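Local coordinates for protein afamin (Homo sapiens, PDB 6FAK) that carries hydrophobic molecules in body fluids, binding vitamin E and keeping lipidated Wnt proteins soluble and active, at residues Thr211-Leu222 against Leu234-Tyr245. Sequence-based numbering, arbitrary orientation.
Sequences TKVVHFIYIAIL and LISLVEDVSSNY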
ATOM      1  N   THR A 211      12.518   6.478  11.384  0.58 30.45           N
ATOM      2  CA  THR A 211      13.164   6.923  10.128  0.58 33.50           C
ATOM      3  C   THR A 211      14.557   6.286   9.890  0.58 34.45           C
ATOM      4  O   THR A 211      14.980   6.141   8.749  0.58 35.05           O
ATOM      5  CB  THR A 211      13.260   8.482   9.998  0.58 35.74           C
ATOM      6  OG1 THR A 211      14.196   9.012  10.942  0.58 39.97           O
ATOM      7  CG2 THR A 211      11.923   9.178  10.202  0.58 34.84           C
ATOM      8  N   LYS A 212      15.250   5.903  10.955  0.58 37.91           N
ATOM      9  CA  LYS A 212      16.632   5.405  10.859  0.58 44.74           C
ATOM     10  C   LYS A 212      16.839   4.056  10.158  0.58 43.39           C
ATOM     11  O   LYS A 212      17.929   3.779   9.686  0.58 40.45           O
ATOM     12  CB  LYS A 212      17.278   5.324  12.261  0.58 50.04           C
ATOM     13  CG  LYS A 212      17.637   6.660  12.887  0.58 54.91           C
ATOM     14  CD  LYS A 212      18.195   6.520  14.308  0.58 61.55           C
ATOM     15  CE  LYS A 212      19.444   5.644  14.391  0.58 63.45           C
ATOM     16  NZ  LYS A 212      19.172   4.249  14.850  0.58 66.63           N
ATOM     17  N   VAL A 213      15.826   3.192  10.236  1.00 47.39           N
ATOM     18  CA  VAL A 213      15.767   1.885   9.665  1.00 42.54           C
ATOM     19  C   VAL A 213      15.132   2.090   8.313  1.00 38.25           C
ATOM     20  O   VAL A 213      15.543   1.508   7.305  1.00 42.39           O
ATOM     21  CB  VAL A 213      14.853   0.996  10.539  1.00 45.96           C
ATOM     22  CG1 VAL A 213      14.420  -0.239   9.793  1.00 42.74           C
ATOM     23  CG2 VAL A 213      15.517   0.723  11.900  1.00 46.88           C
ATOM     24  N   VAL A 214      14.115   2.934   8.285  1.00 34.60           N
ATOM     25  CA  VAL A 214      13.327   3.069   7.097  1.00 33.69           C
ATOM     26  C   VAL A 214      13.977   3.798   5.966  1.00 32.55           C
ATOM     27  O   VAL A 214      13.720   3.399   4.860  1.00 38.84           O
ATOM     28  CB  VAL A 214      11.868   3.532   7.454  1.00 38.56           C
ATOM     29  CG1 VAL A 214      11.018   3.815   6.225  1.00 39.28           C
ATOM     30  CG2 VAL A 214      11.206   2.448   8.285  1.00 38.38           C
ATOM     31  N   HIS A 215      14.869   4.780   6.188  0.58 31.47           N
ATOM     32  CA  HIS A 215      15.498   5.504   5.056  0.58 28.92           C
ATOM     33  C   HIS A 215      16.524   4.660   4.241  0.58 27.59           C
ATOM     34  O   HIS A 215      16.971   5.061   3.142  0.58 26.97           O
ATOM     35  CB  HIS A 215      16.143   6.807   5.518  0.58 28.96           C
ATOM     36  CG  HIS A 215      17.540   6.651   6.024  0.58 28.71           C
ATOM     37  ND1 HIS A 215      17.825   6.108   7.261  0.58 28.17           N
ATOM     38  CD2 HIS A 215      18.735   6.973   5.472  0.58 28.99           C
ATOM     39  CE1 HIS A 215      19.135   6.062   7.433  0.58 28.55           C
ATOM     40  NE2 HIS A 215      19.710   6.606   6.378  0.58 28.88           N
ATOM     41  N   PHE A 216      16.855   3.477   4.742  1.00 26.73           N
ATOM     42  CA  PHE A 216      17.501   2.465   3.902  1.00 26.66           C
ATOM     43  C   PHE A 216      16.660   2.019   2.691  1.00 26.07           C
ATOM     44  O   PHE A 216      17.203   1.757   1.599  1.00 24.83           O
ATOM     45  CB  PHE A 216      18.062   1.318   4.743  1.00 27.77           C
ATOM     46  CG  PHE A 216      19.347   1.690   5.411  1.00 28.68           C
ATOM     47  CD1 PHE A 216      19.358   2.554   6.523  1.00 30.68           C
ATOM     48  CD2 PHE A 216      20.557   1.292   4.891  1.00 29.01           C
ATOM     49  CE1 PHE A 216      20.560   2.936   7.133  1.00 30.56           C
ATOM     50  CE2 PHE A 216      21.763   1.689   5.482  1.00 29.04           C
ATOM     51  CZ  PHE A 216      21.779   2.517   6.577  1.00 29.38           C
ATOM     52  N   ILE A 217      15.344   2.039   2.876  1.00 25.62           N
ATOM     53  CA  ILE A 217      14.422   1.802   1.783  1.00 26.43           C
ATOM     54  C   ILE A 217      14.639   2.810   0.659  1.00 26.28           C
ATOM     55  O   ILE A 217      14.656   2.421  -0.479  1.00 25.85           O
ATOM     56  CB  ILE A 217      12.926   1.879   2.220  1.00 27.30           C
ATOM     57  CG1 ILE A 217      12.593   0.740   3.152  1.00 28.61           C
ATOM     58  CG2 ILE A 217      11.977   1.842   1.002  1.00 27.79           C
ATOM     59  CD1 ILE A 217      11.189   0.857   3.718  1.00 29.34           C
ATOM     60  N   TYR A 218      14.779   4.097   0.989  1.00 26.81           N
ATOM     61  CA  TYR A 218      14.896   5.141  -0.014  1.00 27.94           C
ATOM     62  C   TYR A 218      16.273   5.089  -0.667  1.00 27.03           C
ATOM     63  O   TYR A 218      16.434   5.389  -1.864  1.00 26.83           O
ATOM     64  CB  TYR A 218      14.595   6.567   0.552  1.00 30.75           C
ATOM     65  CG  TYR A 218      13.544   6.699   1.665  1.00 33.97           C
ATOM     66  CD1 TYR A 218      12.261   6.147   1.520  1.00 34.28           C
ATOM     67  CD2 TYR A 218      13.807   7.444   2.825  1.00 34.14           C
ATOM     68  CE1 TYR A 218      11.307   6.269   2.549  1.00 34.64           C
ATOM     69  CE2 TYR A 218      12.851   7.611   3.826  1.00 34.58           C
ATOM     70  CZ  TYR A 218      11.600   7.006   3.702  1.00 35.55           C
ATOM     71  OH  TYR A 218      10.675   7.124   4.736  1.00 37.21           O
ATOM     72  N   ILE A 219      17.298   4.742   0.103  1.00 25.83           N
ATOM     73  CA  ILE A 219      18.633   4.589  -0.493  1.00 25.74           C
ATOM     74  C   ILE A 219      18.562   3.488  -1.520  1.00 25.65           C
ATOM     75  O   ILE A 219      19.066   3.638  -2.658  1.00 25.76           O
ATOM     76  CB  ILE A 219      19.744   4.276   0.542  1.00 25.73           C
ATOM     77  CG1 ILE A 219      19.975   5.451   1.508  1.00 25.71           C
ATOM     78  CG2 ILE A 219      21.059   3.932  -0.191  1.00 25.99           C
ATOM     79  CD1 ILE A 219      20.674   5.061   2.808  1.00 25.52           C
ATOM     80  N   ALA A 220      17.938   2.369  -1.144  1.00 25.23           N
ATOM     81  CA  ALA A 220      17.903   1.230  -2.069  1.00 25.46           C
ATOM     82  C   ALA A 220      17.124   1.559  -3.340  1.00 25.99           C
ATOM     83  O   ALA A 220      17.619   1.292  -4.391  1.00 26.42           O
ATOM     84  CB  ALA A 220      17.361  -0.031  -1.414  1.00 25.03           C
ATOM     85  N   ILE A 221      15.931   2.174  -3.228  1.00 26.60           N
ATOM     86  CA  ILE A 221      15.081   2.486  -4.386  1.00 27.25           C
ATOM     87  C   ILE A 221      15.720   3.544  -5.287  1.00 28.34           C
ATOM     88  O   ILE A 221      15.737   3.401  -6.531  1.00 27.48           O
ATOM     89  CB  ILE A 221      13.685   3.014  -3.964  1.00 27.96           C
ATOM     90  CG1 ILE A 221      12.844   1.896  -3.337  1.00 28.18           C
ATOM     91  CG2 ILE A 221      12.904   3.589  -5.170  1.00 28.82           C
ATOM     92  CD1 ILE A 221      11.627   2.416  -2.575  1.00 29.21           C
ATOM     93  N   LEU A 222      16.179   4.643  -4.679  1.00 29.17           N
ATOM     94  CA  LEU A 222      16.814   5.722  -5.476  1.00 29.83           C
ATOM     95  C   LEU A 222      18.127   5.296  -6.192  1.00 29.28           C
ATOM     96  O   LEU A 222      18.451   5.757  -7.319  1.00 28.48           O
ATOM     97  CB  LEU A 222      16.985   6.948  -4.603  1.00 31.04           C
ATOM     98  CG  LEU A 222      15.703   7.585  -4.026  1.00 32.84           C
ATOM     99  CD1 LEU A 222      16.000   8.658  -3.016  1.00 34.62           C
ATOM    100  CD2 LEU A 222      14.887   8.186  -5.176  1.00 34.90           C
ATOM    101  N   LEU A 234      22.902  11.611  -3.722  1.00 29.25           N
ATOM    102  CA  LEU A 234      21.931  10.605  -3.254  1.00 29.53           C
ATOM    103  C   LEU A 234      21.542  10.807  -1.774  1.00 28.54           C
ATOM    104  O   LEU A 234      20.341  10.822  -1.408  1.00 27.21           O
ATOM    105  CB  LEU A 234      22.505   9.213  -3.502  1.00 31.18           C
ATOM    106  CG  LEU A 234      21.759   7.901  -3.221  1.00 32.69           C
ATOM    107  CD1 LEU A 234      21.813   7.511  -1.798  1.00 34.17           C
ATOM    108  CD2 LEU A 234      20.331   8.000  -3.671  1.00 34.10           C
ATOM    109  N   ILE A 235      22.534  10.986  -0.912  1.00 28.45           N
ATOM    110  CA  ILE A 235      22.241  11.222   0.507  1.00 29.22           C
ATOM    111  C   ILE A 235      21.430  12.490   0.678  1.00 30.27           C
ATOM    112  O   ILE A 235      20.449  12.493   1.397  1.00 30.30           O
ATOM    113  CB  ILE A 235      23.491  11.211   1.420  1.00 29.53           C
ATOM    114  CG1 ILE A 235      24.090   9.813   1.451  1.00 29.24           C
ATOM    115  CG2 ILE A 235      23.182  11.717   2.822  1.00 29.65           C
ATOM    116  CD1 ILE A 235      23.184   8.692   1.877  1.00 29.81           C
ATOM    117  N   SER A 236      21.764  13.523  -0.061  1.00 30.34           N
ATOM    118  CA  SER A 236      21.006  14.754  -0.022  1.00 30.97           C
ATOM    119  C   SER A 236      19.531  14.569  -0.455  1.00 30.89           C
ATOM    120  O   SER A 236      18.599  15.091   0.199  1.00 30.56           O
ATOM    121  CB  SER A 236      21.711  15.814  -0.884  1.00 32.29           C
ATOM    122  OG  SER A 236      21.049  17.037  -0.731  1.00 34.22           O
ATOM    123  N   LEU A 237      19.334  13.775  -1.502  1.00 30.00           N
ATOM    124  CA  LEU A 237      18.007  13.475  -2.025  1.00 30.57           C
ATOM    125  C   LEU A 237      17.215  12.624  -1.024  1.00 29.55           C
ATOM    126  O   LEU A 237      16.030  12.862  -0.811  1.00 28.81           O
ATOM    127  CB  LEU A 237      18.114  12.776  -3.373  1.00 31.01           C
ATOM    128  CG  LEU A 237      16.869  12.425  -4.158  1.00 32.73           C
ATOM    129  CD1 LEU A 237      16.018  13.675  -4.404  1.00 34.23           C
ATOM    130  CD2 LEU A 237      17.235  11.731  -5.455  1.00 33.02           C
ATOM    131  N   VAL A 238      17.884  11.646  -0.428  1.00 28.96           N
ATOM    132  CA  VAL A 238      17.298  10.800   0.584  1.00 29.13           C
ATOM    133  C   VAL A 238      16.777  11.617   1.767  1.00 29.56           C
ATOM    134  O   VAL A 238      15.694  11.293   2.284  1.00 28.63           O
ATOM    135  CB  VAL A 238      18.246   9.706   1.060  1.00 29.26           C
ATOM    136  CG1 VAL A 238      17.783   9.063   2.382  1.00 29.50           C
ATOM    137  CG2 VAL A 238      18.406   8.663  -0.027  1.00 29.62           C
ATOM    138  N   GLU A 239      17.514  12.648   2.187  1.00 30.29           N
ATOM    139  CA  GLU A 239      17.031  13.576   3.224  1.00 31.95           C
ATOM    140  C   GLU A 239      15.718  14.274   2.860  1.00 31.23           C
ATOM    141  O   GLU A 239      14.801  14.330   3.701  1.00 30.01           O
ATOM    142  CB  GLU A 239      18.097  14.632   3.593  1.00 35.95           C
ATOM    143  CG  GLU A 239      19.272  14.041   4.337  1.00 39.85           C
ATOM    144  CD  GLU A 239      19.115  14.146   5.839  1.00 44.01           C
ATOM    145  OE1 GLU A 239      17.972  14.055   6.357  1.00 44.50           O
ATOM    146  OE2 GLU A 239      20.141  14.351   6.517  1.00 49.70           O
ATOM    147  N   ASP A 240      15.613  14.744   1.615  1.00 30.56           N
ATOM    148  CA  ASP A 240      14.385  15.332   1.113  1.00 30.78           C
ATOM    149  C   ASP A 240      13.228  14.315   1.053  1.00 29.12           C
ATOM    150  O   ASP A 240      12.090  14.634   1.476  1.00 28.56           O
ATOM    151  CB  ASP A 240      14.582  15.981  -0.259  1.00 32.92           C
ATOM    152  CG  ASP A 240      15.426  17.279  -0.226  1.00 37.41           C
ATOM    153  OD1 ASP A 240      15.723  17.848   0.845  1.00 38.67           O
ATOM    154  OD2 ASP A 240      15.814  17.738  -1.327  1.00 40.15           O
ATOM    155  N   VAL A 241      13.511  13.104   0.565  1.00 27.45           N
ATOM    156  CA  VAL A 241      12.514  12.069   0.519  1.00 27.04           C
ATOM    157  C   VAL A 241      12.014  11.673   1.915  1.00 27.18           C
ATOM    158  O   VAL A 241      10.791  11.520   2.093  1.00 26.78           O
ATOM    159  CB  VAL A 241      13.002  10.835  -0.263  1.00 26.68           C
ATOM    160  CG1 VAL A 241      11.965   9.756  -0.242  1.00 26.70           C
ATOM    161  CG2 VAL A 241      13.262  11.189  -1.706  1.00 26.93           C
ATOM    162  N   SER A 242      12.928  11.499   2.875  0.66 26.68           N
ATOM    163  CA  SER A 242      12.544  11.124   4.224  0.66 26.91           C
ATOM    164  C   SER A 242      11.622  12.185   4.881  0.66 27.49           C
ATOM    165  O   SER A 242      10.592  11.834   5.459  0.66 26.76           O
ATOM    166  CB  SER A 242      13.768  10.812   5.080  0.66 27.04           C
ATOM    167  OG  SER A 242      13.407  10.571   6.411  0.66 26.86           O
ATOM    168  N   SER A 243      11.978  13.464   4.760  1.00 28.48           N
ATOM    169  CA  SER A 243      11.090  14.568   5.181  1.00 30.14           C
ATOM    170  C   SER A 243       9.739  14.516   4.493  1.00 29.97           C
ATOM    171  O   SER A 243       8.719  14.689   5.142  1.00 30.86           O
ATOM    172  CB  SER A 243      11.772  15.962   4.925  1.00 32.50           C
ATOM    173  OG  SER A 243      12.863  16.023   5.815  1.00 36.08           O
ATOM    174  N   ASN A 244       9.731  14.244   3.191  1.00 30.34           N
ATOM    175  CA  ASN A 244       8.529  14.087   2.416  1.00 30.89           C
ATOM    176  C   ASN A 244       7.624  12.987   2.986  1.00 31.02           C
ATOM    177  O   ASN A 244       6.419  13.221   3.192  1.00 31.03           O
ATOM    178  CB  ASN A 244       8.921  13.783   0.963  1.00 32.32           C
ATOM    179  CG  ASN A 244       7.789  13.917  -0.022  1.00 34.79           C
ATOM    180  OD1 ASN A 244       6.663  14.325   0.305  1.00 35.54           O
ATOM    181  ND2 ASN A 244       8.115  13.626  -1.286  1.00 36.22           N
ATOM    182  N   TYR A 245       8.171  11.800   3.244  1.00 30.00           N
ATOM    183  CA  TYR A 245       7.398  10.755   3.944  1.00 30.12           C
ATOM    184  C   TYR A 245       6.956  11.149   5.364  1.00 29.43           C
ATOM    185  O   TYR A 245       5.860  10.827   5.728  1.00 28.43           O
ATOM    186  CB  TYR A 245       8.115   9.400   3.990  1.00 30.55           C
ATOM    187  CG  TYR A 245       7.932   8.690   2.729  1.00 31.48           C
ATOM    188  CD1 TYR A 245       6.857   7.834   2.553  1.00 31.43           C
ATOM    189  CD2 TYR A 245       8.801   8.863   1.693  1.00 32.86           C
ATOM    190  CE1 TYR A 245       6.677   7.177   1.368  1.00 32.71           C
ATOM    191  CE2 TYR A 245       8.623   8.207   0.509  1.00 33.80           C
ATOM    192  CZ  TYR A 245       7.546   7.361   0.360  1.00 34.05           C
ATOM    193  OH  TYR A 245       7.327   6.750  -0.836  1.00 38.10           O
TER
HETATM  194  O   HOH W   1      10.932   9.347   6.738  1.00 36.41           O
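Tyr218 drives its side chain as a knob into the hole formed by Val238, Val241, Ser242 and Tyr245. CB points toward helix 234-245, and chi1 -33°, with CG roughly anti to the carbonyl carbon, then lays the ring lengthwise along it. Followed outward from CB, CG comes first, 3.9 Å from Val241 CG1, and this methyl lies over one ring face in a CH-pi contact; the carbonyl oxygen of Val214 sits above the opposite face. On one flank CD2 passes Val238 CG1, which lies at the ring edge, and CE2 then presses to 3.5 Å from Ser242 CA. On the other, CE1 slides over a face of the Tyr245 ring, 3.7 Å from its CD2; the two rings are nearly parallel, their planes 14° apart, but barely overlap. At the tip OH rests against Tyr245 CB. A water 3.0 Å from Tyr218 OH is hydrogen-bonded to it, donates to Ser242 O and is also bonded to Ser242 OG. With no direct hydrogen bond between the segments, this water forms a polar bridge between them. A leucine in place of Tyr218 would probably leave that water without its tyrosine hydroxyl partner and open a gap beside Tyr245.

One turn on, Leu222 is a second knob, among Leu234, Leu237, Val238 and Val241: its CB meets Leu234 CD2 at 3.6 Å, while CD1 reaches Val238 CG2 at 3.8 Å. Ile219 CG1 closes on the same Val238 methyl. The axes of helices 216-222 and 234-245 approach to 9.7 Å and cross at 126°, a knobs-into-holes crossing within the all-helical second albumin domain, in the region that forms afamin's binding pocket for hydrophobic ligands.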